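Local coordinates for ESX-5 secretion system protein EccC5 (Mycobacterium tuberculosis, PDB 6J18), which is the C-terminal FtsK/SpoIIIE-type ATPase domain of EccC5, a membrane component of the ESX-5 system that secretes EsxN and a number of PE_PGRS and PPE proteins, at residues A[91-96]-A[264-269]; A[203-208]-A[238-243]; A[223-228]-A[254-259]. All coordinates share one frame; numbering follows the deposited sequence.

Contact 1 of 3, residues A[91-96]-A[264-269]; sequences AENSHL and NAPLLV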
loop_
_atom_site.group_PDB
_atom_site.type_symbol
_atom_site.label_atom_id
_atom_site.label_comp_id
_atom_site.label_asym_id
_atom_site.label_seq_id
_atom_site.Cartn_x
_atom_site.Cartn_y
_atom_site.Cartn_z
ATOM N N ALA A 91 3.461 -8.900 -8.970
ATOM C CA ALA A 91 4.175 -9.265 -10.190
ATOM C C ALA A 91 4.129 -8.106 -11.183
ATOM O O ALA A 91 5.059 -7.901 -11.961
ATOM C CB ALA A 91 3.582 -10.523 -10.805
ATOM N N GLU A 92 3.033 -7.352 -11.143
ATOM C CA GLU A 92 2.854 -6.179 -11.994
ATOM C C GLU A 92 3.453 -4.927 -11.358
ATOM O O GLU A 92 4.245 -4.219 -11.985
ATOM C CB GLU A 92 1.370 -5.939 -12.287
ATOM C CG GLU A 92 0.866 -6.615 -13.548
ATOM C CD GLU A 92 -0.573 -6.248 -13.879
ATOM O OE1 GLU A 92 -1.127 -5.325 -13.237
ATOM O OE2 GLU A 92 -1.151 -6.880 -14.791
ATOM N N ASN A 93 3.055 -4.649 -10.121
ATOM C CA ASN A 93 3.520 -3.461 -9.421
ATOM C C ASN A 93 3.578 -3.682 -7.913
ATOM O O ASN A 93 2.734 -4.373 -7.344
ATOM C CB ASN A 93 2.618 -2.271 -9.745
ATOM C CG ASN A 93 3.271 -0.942 -9.417
ATOM O OD1 ASN A 93 3.286 -0.507 -8.265
ATOM N ND2 ASN A 93 3.821 -0.292 -10.435
ATOM N N SER A 94 4.570 -3.074 -7.271
ATOM C CA SER A 94 4.807 -3.285 -5.847
ATOM C C SER A 94 3.974 -2.370 -4.953
ATOM O O SER A 94 3.954 -2.542 -3.734
ATOM C CB SER A 94 6.292 -3.083 -5.526
ATOM O OG SER A 94 7.107 -3.990 -6.246
ATOM N N HIS A 95 3.282 -1.405 -5.550
ATOM C CA HIS A 95 2.694 -0.319 -4.769
ATOM C C HIS A 95 1.198 -0.112 -4.986
ATOM O O HIS A 95 0.577 -0.776 -5.817
ATOM C CB HIS A 95 3.426 0.987 -5.079
ATOM C CG HIS A 95 4.916 0.850 -5.107
ATOM N ND1 HIS A 95 5.651 0.516 -3.991
ATOM C CD2 HIS A 95 5.806 0.998 -6.115
ATOM C CE1 HIS A 95 6.931 0.467 -4.309
ATOM N NE2 HIS A 95 7.054 0.754 -5.593
ATOM N N LEU A 96 0.633 0.820 -4.222
ATOM C CA LEU A 96 -0.762 1.215 -4.377
ATOM C C LEU A 96 -1.006 2.620 -3.836
ATOM O O LEU A 96 -0.536 2.968 -2.752
ATOM C CB LEU A 96 -1.693 0.224 -3.671
ATOM C CG LEU A 96 -3.170 0.636 -3.633
ATOM C CD1 LEU A 96 -3.746 0.719 -5.042
ATOM C CD2 LEU A 96 -3.993 -0.308 -2.766
ATOM N N ASN A 264 4.205 3.997 -12.315
ATOM C CA ASN A 264 2.905 3.530 -12.794
ATOM C C ASN A 264 2.167 2.666 -11.774
ATOM O O ASN A 264 1.552 1.659 -12.128
ATOM C CB ASN A 264 3.066 2.759 -14.107
ATOM C CG ASN A 264 3.459 3.657 -15.265
ATOM O OD1 ASN A 264 4.455 3.412 -15.946
ATOM N ND2 ASN A 264 2.675 4.704 -15.495
ATOM N N ALA A 265 2.234 3.065 -10.508
ATOM C CA ALA A 265 1.530 2.358 -9.445
ATOM C C ALA A 265 0.022 2.453 -9.649
ATOM O O ALA A 265 -0.478 3.472 -10.127
ATOM C CB ALA A 265 1.919 2.919 -8.083
ATOM N N PRO A 266 -0.705 1.380 -9.300
ATOM C CA PRO A 266 -2.170 1.387 -9.358
ATOM C C PRO A 266 -2.762 2.503 -8.504
ATOM O O PRO A 266 -2.309 2.723 -7.381
ATOM C CB PRO A 266 -2.552 0.013 -8.801
ATOM C CG PRO A 266 -1.360 -0.840 -9.057
ATOM C CD PRO A 266 -0.174 0.065 -8.900
ATOM N N LEU A 267 -3.758 3.200 -9.038
ATOM C CA LEU A 267 -4.391 4.296 -8.321
ATOM C C LEU A 267 -5.891 4.071 -8.184
ATOM O O LEU A 267 -6.624 4.092 -9.173
ATOM C CB LEU A 267 -4.120 5.624 -9.030
ATOM C CG LEU A 267 -4.834 6.863 -8.487
ATOM C CD1 LEU A 267 -4.386 7.182 -7.075
ATOM C CD2 LEU A 267 -4.586 8.047 -9.403
ATOM N N LEU A 268 -6.343 3.847 -6.954
ATOM C CA LEU A 268 -7.765 3.693 -6.691
ATOM C C LEU A 268 -8.401 5.048 -6.426
ATOM O O LEU A 268 -8.136 5.680 -5.403
ATOM C CB LEU A 268 -8.011 2.761 -5.505
ATOM C CG LEU A 268 -9.487 2.460 -5.231
ATOM C CD1 LEU A 268 -10.077 1.615 -6.352
ATOM C CD2 LEU A 268 -9.673 1.779 -3.884
ATOM N N VAL A 269 -9.235 5.497 -7.355
ATOM C CA VAL A 269 -9.960 6.746 -7.173
ATOM C C VAL A 269 -11.363 6.453 -6.665
ATOM O O VAL A 269 -12.249 6.076 -7.432
ATOM C CB VAL A 269 -10.041 7.557 -8.477
ATOM C CG1 VAL A 269 -10.746 8.886 -8.232
ATOM C CG2 VAL A 269 -8.647 7.788 -9.038
#

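Contact 2 of 3, residues A[203-208]-A[238-243]; sequences EIFLIV and HVIVTR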
loop_
_atom_site.group_PDB
_atom_site.type_symbol
_atom_site.label_atom_id
_atom_site.label_comp_id
_atom_site.label_asym_id
_atom_site.label_seq_id
_atom_site.Cartn_x
_atom_site.Cartn_y
_atom_site.Cartn_z
ATOM N N GLU A 203 9.701 -8.873 3.855
ATOM C CA GLU A 203 9.104 -7.878 2.972
ATOM C C GLU A 203 8.738 -6.652 3.797
ATOM O O GLU A 203 8.215 -6.781 4.902
ATOM C CB GLU A 203 7.877 -8.454 2.253
ATOM C CG GLU A 203 8.212 -9.612 1.315
ATOM C CD GLU A 203 8.961 -9.150 0.086
ATOM O OE1 GLU A 203 8.410 -8.355 -0.719
ATOM O OE2 GLU A 203 10.124 -9.574 -0.071
ATOM N N ILE A 204 9.041 -5.469 3.275
ATOM C CA ILE A 204 8.785 -4.228 3.999
ATOM C C ILE A 204 7.602 -3.471 3.407
ATOM O O ILE A 204 7.617 -3.092 2.236
ATOM C CB ILE A 204 10.027 -3.312 4.003
ATOM C CG1 ILE A 204 11.146 -3.954 4.825
ATOM C CG2 ILE A 204 9.683 -1.938 4.565
ATOM C CD1 ILE A 204 12.454 -3.201 4.774
ATOM N N PHE A 205 6.573 -3.265 4.222
ATOM C CA PHE A 205 5.409 -2.494 3.809
ATOM C C PHE A 205 5.417 -1.115 4.455
ATOM O O PHE A 205 5.208 -0.988 5.663
ATOM C CB PHE A 205 4.111 -3.225 4.167
ATOM C CG PHE A 205 3.873 -4.478 3.371
ATOM C CD1 PHE A 205 4.458 -5.677 3.744
ATOM C CD2 PHE A 205 3.052 -4.456 2.255
ATOM C CE1 PHE A 205 4.232 -6.832 3.013
ATOM C CE2 PHE A 205 2.822 -5.606 1.521
ATOM C CZ PHE A 205 3.412 -6.794 1.900
ATOM N N LEU A 206 5.673 -0.086 3.655
ATOM C CA LEU A 206 5.542 1.286 4.124
ATOM C C LEU A 206 4.112 1.749 3.894
ATOM O O LEU A 206 3.712 2.022 2.762
ATOM C CB LEU A 206 6.529 2.214 3.411
ATOM C CG LEU A 206 6.348 3.714 3.671
ATOM C CD1 LEU A 206 6.445 4.031 5.157
ATOM C CD2 LEU A 206 7.366 4.523 2.881
ATOM N N ILE A 207 3.341 1.824 4.972
ATOM C CA ILE A 207 1.932 2.179 4.873
ATOM C C ILE A 207 1.679 3.564 5.454
ATOM O O ILE A 207 1.925 3.807 6.636
ATOM C CB ILE A 207 1.050 1.146 5.589
ATOM C CG1 ILE A 207 1.216 -0.223 4.925
ATOM C CG2 ILE A 207 -0.407 1.582 5.563
ATOM C CD1 ILE A 207 0.545 -1.350 5.666
ATOM N N VAL A 208 1.193 4.470 4.613
ATOM C CA VAL A 208 0.968 5.852 5.017
ATOM C C VAL A 208 -0.485 6.274 4.818
ATOM O O VAL A 208 -0.983 6.306 3.693
ATOM C CB VAL A 208 1.875 6.818 4.231
ATOM C CG1 VAL A 208 1.688 8.245 4.730
ATOM C CG2 VAL A 208 3.332 6.390 4.338
ATOM N N HIS A 238 7.219 -2.340 -0.393
ATOM C CA HIS A 238 5.867 -2.048 -0.856
ATOM C C HIS A 238 5.372 -0.750 -0.234
ATOM O O HIS A 238 5.266 -0.641 0.987
ATOM C CB HIS A 238 4.911 -3.192 -0.514
ATOM C CG HIS A 238 5.340 -4.519 -1.056
ATOM N ND1 HIS A 238 5.161 -4.877 -2.375
ATOM C CD2 HIS A 238 5.939 -5.575 -0.457
ATOM C CE1 HIS A 238 5.633 -6.098 -2.564
ATOM N NE2 HIS A 238 6.111 -6.542 -1.417
ATOM N N VAL A 239 5.075 0.234 -1.074
ATOM C CA VAL A 239 4.574 1.516 -0.594
ATOM C C VAL A 239 3.078 1.648 -0.860
ATOM O O VAL A 239 2.636 1.634 -2.009
ATOM C CB VAL A 239 5.316 2.694 -1.248
ATOM C CG1 VAL A 239 4.809 4.011 -0.689
ATOM C CG2 VAL A 239 6.819 2.564 -1.025
ATOM N N ILE A 240 2.304 1.770 0.212
ATOM C CA ILE A 240 0.853 1.878 0.111
ATOM C C ILE A 240 0.382 3.151 0.812
ATOM O O ILE A 240 0.499 3.278 2.032
ATOM C CB ILE A 240 0.156 0.648 0.718
ATOM C CG1 ILE A 240 0.703 -0.634 0.083
ATOM C CG2 ILE A 240 -1.342 0.730 0.505
ATOM C CD1 ILE A 240 0.172 -1.904 0.707
ATOM N N VAL A 241 -0.144 4.093 0.033
ATOM C CA VAL A 241 -0.427 5.441 0.526
ATOM C C VAL A 241 -1.850 5.902 0.201
ATOM O O VAL A 241 -2.382 5.593 -0.866
ATOM C CB VAL A 241 0.580 6.462 -0.071
ATOM C CG1 VAL A 241 0.298 7.867 0.427
ATOM C CG2 VAL A 241 2.006 6.063 0.266
ATOM N N THR A 242 -2.464 6.634 1.128
ATOM C CA THR A 242 -3.750 7.273 0.870
ATOM C C THR A 242 -3.647 8.792 0.973
ATOM O O THR A 242 -2.800 9.322 1.695
ATOM C CB THR A 242 -4.842 6.791 1.845
ATOM O OG1 THR A 242 -4.593 7.327 3.150
ATOM C CG2 THR A 242 -4.875 5.273 1.907
ATOM N N ARG A 243 -4.515 9.487 0.245
ATOM C CA ARG A 243 -4.593 10.941 0.320
ATOM C C ARG A 243 -6.012 11.414 0.041
ATOM O O ARG A 243 -6.704 10.847 -0.801
ATOM C CB ARG A 243 -3.627 11.593 -0.672
ATOM C CG ARG A 243 -3.510 13.104 -0.508
ATOM C CD ARG A 243 -2.890 13.761 -1.729
ATOM N NE ARG A 243 -2.615 15.177 -1.503
ATOM C CZ ARG A 243 -3.531 16.140 -1.556
ATOM N NH1 ARG A 243 -4.796 15.844 -1.827
ATOM N NH2 ARG A 243 -3.182 17.400 -1.335
#

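Contact 3 of 3, residues A[223-228]-A[254-259]; sequences HKAVPF and DPMLRA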
loop_
_atom_site.group_PDB
_atom_site.type_symbol
_atom_site.label_atom_id
_atom_site.label_comp_id
_atom_site.label_asym_id
_atom_site.label_seq_id
_atom_site.Cartn_x
_atom_site.Cartn_y
_atom_site.Cartn_z
ATOM N N HIS A 223 11.255 11.639 1.648
ATOM C CA HIS A 223 12.172 11.816 0.523
ATOM C C HIS A 223 13.289 10.773 0.509
ATOM O O HIS A 223 13.880 10.508 -0.538
ATOM C CB HIS A 223 12.773 13.225 0.535
ATOM C CG HIS A 223 13.886 13.406 1.522
ATOM N ND1 HIS A 223 13.665 13.711 2.847
ATOM C CD2 HIS A 223 15.230 13.334 1.371
ATOM C CE1 HIS A 223 14.824 13.814 3.472
ATOM N NE2 HIS A 223 15.789 13.590 2.599
ATOM N N LYS A 224 13.571 10.176 1.663
ATOM C CA LYS A 224 14.641 9.187 1.765
ATOM C C LYS A 224 14.236 7.815 1.224
ATOM O O LYS A 224 15.091 6.966 0.973
ATOM C CB LYS A 224 15.109 9.050 3.217
ATOM C CG LYS A 224 16.048 10.155 3.679
ATOM C CD LYS A 224 16.635 9.842 5.048
ATOM C CE LYS A 224 17.579 10.941 5.514
ATOM N NZ LYS A 224 17.981 10.765 6.939
ATOM N N ALA A 225 12.937 7.600 1.044
ATOM C CA ALA A 225 12.443 6.324 0.530
ATOM C C ALA A 225 12.214 6.373 -0.975
ATOM O O ALA A 225 12.107 5.334 -1.627
ATOM C CB ALA A 225 11.162 5.929 1.234
ATOM N N VAL A 226 12.134 7.584 -1.515
ATOM C CA VAL A 226 11.894 7.791 -2.943
ATOM C C VAL A 226 12.857 7.027 -3.877
ATOM O O VAL A 226 12.405 6.437 -4.860
ATOM C CB VAL A 226 11.946 9.300 -3.290
ATOM C CG1 VAL A 226 11.833 9.516 -4.793
ATOM C CG2 VAL A 226 10.846 10.052 -2.552
ATOM N N PRO A 227 14.175 7.013 -3.579
ATOM C CA PRO A 227 15.072 6.314 -4.512
ATOM C C PRO A 227 14.832 4.805 -4.649
ATOM O O PRO A 227 15.368 4.198 -5.575
ATOM C CB PRO A 227 16.460 6.565 -3.912
ATOM C CG PRO A 227 16.313 7.818 -3.137
ATOM C CD PRO A 227 14.942 7.739 -2.547
ATOM N N PHE A 228 14.046 4.213 -3.755
ATOM C CA PHE A 228 13.843 2.765 -3.774
ATOM C C PHE A 228 12.545 2.358 -4.464
ATOM O O PHE A 228 12.303 1.172 -4.688
ATOM C CB PHE A 228 13.866 2.208 -2.349
ATOM C CG PHE A 228 15.135 2.505 -1.604
ATOM C CD1 PHE A 228 16.274 1.750 -1.826
ATOM C CD2 PHE A 228 15.189 3.540 -0.686
ATOM C CE1 PHE A 228 17.446 2.023 -1.145
ATOM C CE2 PHE A 228 16.357 3.816 -0.000
ATOM C CZ PHE A 228 17.486 3.057 -0.230
ATOM N N ASP A 254 4.434 16.410 -4.174
ATOM C CA ASP A 254 4.958 15.429 -3.231
ATOM C C ASP A 254 5.866 14.444 -3.965
ATOM O O ASP A 254 5.431 13.782 -4.907
ATOM C CB ASP A 254 3.816 14.690 -2.528
ATOM C CG ASP A 254 4.303 13.790 -1.408
ATOM O OD1 ASP A 254 4.822 12.693 -1.705
ATOM O OD2 ASP A 254 4.167 14.181 -0.229
ATOM N N PRO A 255 7.135 14.349 -3.535
ATOM C CA PRO A 255 8.131 13.509 -4.212
ATOM C C PRO A 255 7.783 12.021 -4.197
ATOM O O PRO A 255 8.183 11.297 -5.108
ATOM C CB PRO A 255 9.416 13.777 -3.418
ATOM C CG PRO A 255 8.951 14.255 -2.087
ATOM C CD PRO A 255 7.698 15.031 -2.358
ATOM N N MET A 256 7.047 11.573 -3.185
ATOM C CA MET A 256 6.651 10.169 -3.110
ATOM C C MET A 256 5.513 9.869 -4.080
ATOM O O MET A 256 5.543 8.863 -4.785
ATOM C CB MET A 256 6.243 9.795 -1.683
ATOM C CG MET A 256 5.735 8.364 -1.539
ATOM S SD MET A 256 6.908 7.125 -2.135
ATOM C CE MET A 256 8.146 7.171 -0.843
ATOM N N LEU A 257 4.515 10.748 -4.114
ATOM C CA LEU A 257 3.384 10.580 -5.020
ATOM C C LEU A 257 3.824 10.663 -6.479
ATOM O O LEU A 257 3.296 9.957 -7.339
ATOM C CB LEU A 257 2.305 11.629 -4.734
ATOM C CG LEU A 257 1.634 11.558 -3.360
ATOM C CD1 LEU A 257 0.562 12.631 -3.231
ATOM C CD2 LEU A 257 1.047 10.176 -3.121
ATOM N N ARG A 258 4.793 11.531 -6.749
ATOM C CA ARG A 258 5.354 11.670 -8.088
ATOM C C ARG A 258 6.125 10.421 -8.495
ATOM O O ARG A 258 6.022 9.955 -9.628
ATOM C CB ARG A 258 6.269 12.895 -8.154
ATOM C CG ARG A 258 7.052 13.021 -9.452
ATOM C CD ARG A 258 7.978 14.243 -9.477
ATOM N NE ARG A 258 8.193 14.848 -8.163
ATOM C CZ ARG A 258 7.499 15.876 -7.679
ATOM N NH1 ARG A 258 6.552 16.445 -8.409
ATOM N NH2 ARG A 258 7.769 16.347 -6.468
ATOM N N ALA A 259 6.900 9.885 -7.559
ATOM C CA ALA A 259 7.683 8.681 -7.808
ATOM C C ALA A 259 6.771 7.481 -8.043
ATOM O O ALA A 259 7.063 6.620 -8.872
ATOM C CB ALA A 259 8.629 8.410 -6.648
#

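Contact 1 of 3, residues A[91-96]-A[264-269]
Asn-93 lays its carboxamide against Ala-265 and Pro-266, where an Asx turn leading into strand 96-100 meets the approach to strand 267-269 of the ATPase sheet. Its CG stands anti to the backbone N (chi1 -162°), which carries the amide towards the Ala-265/Pro-266 link. Asn-93 OD1 is 3.6 Å from Ala-265 CA, and Asn-93 CG stands equally close, 3.6 Å, to Pro-266 CD. Asn-93 ND2 comes within 3.4 Å of Asn-264 O at too poor an angle for a hydrogen bond; instead it bonds weakly to Ala-263 O. His-95 CB packs on Ala-265 CB at 3.9 Å, and His-95 O approaches Pro-266 CD to 3.3 Å. The Leu-96 side chain crosses Pro-266 at about a right angle, its CD1 4.0 Å from Pro-266 CB and 3.4 Å from Pro-266 O. What holds the carboxamide is the bond closing the Asx turn, His-95 N to Asn-93 OD1 (2.9 Å, 149° at the hydrogen). Across the contact, Asn-264, with positive phi, is the C-prime residue of the Schellman motif ending helix 255-262. Pro-266 and Leu-268 bond to the Met-97 backbone. The His-95 imidazole is fixed at ND1 by Val-239 N and at NE2 by Val-229 O.

Contact 2 of 3, residues A[203-208]-A[238-243]
Strands 203-208 and 238-243 run parallel, their axes 4.7 Å apart at closest approach and their directions 16° apart, with Phe-205 level with His-238 and Val-208 level with Val-241. Five backbone bonds form the ladder: His-238 N to Ile-204 O, Leu-206 N to His-238 O, Ile-240 N to Leu-206 O, Val-208 N to Ile-240 O and Thr-242 N to Val-208 O. The central one, from Ile-240 N to Leu-206 O, is nearly straight (172° at the hydrogen). The pair belongs to a beta-alpha-beta unit with helix 232-235 between its strands, at the heart of the nucleotide-binding domain. On the sheet face carrying Phe-205, Ile-207, His-238 and Ile-240, helix 106-120 covers the aliphatic side chains, while Leu-206 on the other face meets helix 165-180. Phe-205 and His-238 lie side by side in an offset stack, centroids 4.7 Å apart, with His-238 CD2 over one phenyl face, displaced toward the rim, and Ile-240 CD1 at the phenyl edge. The Glu-203 chain bends at chi2 (-71°) and brings OE1 to His-238 NE2 at 3.0 Å; the anti lone pair is used, and the oxygen lies somewhat out of the imidazole plane. At the far end Thr-242 OG1 bonds to Asp-209 OD1 and Asp-210 N, just after the hydrophobic strand, a sequence consistent with a Walker B motif near the bound magnesium ion. Because His-238 ND1 also bonds to the carbonyl oxygen of Ser-94, both ring nitrogens face acceptors, so the buried imidazole is probably protonated, with the Glu-203 carboxylate balancing its charge.

Contact 3 of 3, residues A[223-228]-A[254-259]
Val-226 packs onto the first turn of helix 255-262, and its forked side chain provides most of the loop's share of the contact. From CB the two methyls diverge. Val-226 CG1, anti to the backbone N (chi1 174°), reaches Ala-259 CB at 3.9 Å. Val-226 CG2, on the backbone-N side, lies 4.1 Å from Pro-255 CB and 3.9 Å from Pro-255 O. Ala-259 follows Pro-255 by one helical turn, its N bonding back to Pro-255 O, so the fork meets the surface formed by one i to i+4 pair. The second partner comes the other way: Met-256 extends from the helix with CG anti to its backbone N, then folds at chi2 and chi3 (56° and 73°). Its SD passes Val-239 of the neighbouring strand, and the terminal Met-256 CE turns towards the loop, touching Ala-225 CB at 3.9 Å and Val-226 N at 4.1 Å. Ala-225 also touches Met-172 of helix 165-180. Asp-254 is the N-cap of the helix. Asp-254 OD1 accepts from Met-256 N at 2.9 Å and from Leu-257 N at 3.1 Å, the two donors coming from opposite faces of the carboxylate plane. The contact thus joins the long connection after strand 203-208 to the helix after strand 237-244 by methyl and thioether packing, while the N-H groups of Met-256 and Leu-257 are bound by Asp-254, whose negative charge the helix N terminus would be expected to stabilise.

From the N terminus, the loop 91-96 comes first and finds its partner in 264-269, 168 residues on, so contact 1 closes the longest loop and encloses the other two. Within it, strand 203-208 pairs with 238-243 in contact 2, and the connection 223-228 meets helix segment 254-259 in contact 3; these two alternate along the chain and therefore cross. Contacts 1 and 2 adjoin through strand 237-244, next to which strand 96-100 continues the sheet. Contacts 2 and 3 meet where Leu-257 packs on Arg-243 and Val-241. Helix 255-262 then leads directly into strand 267-269, tying the helix of contact 3 back to contact 1.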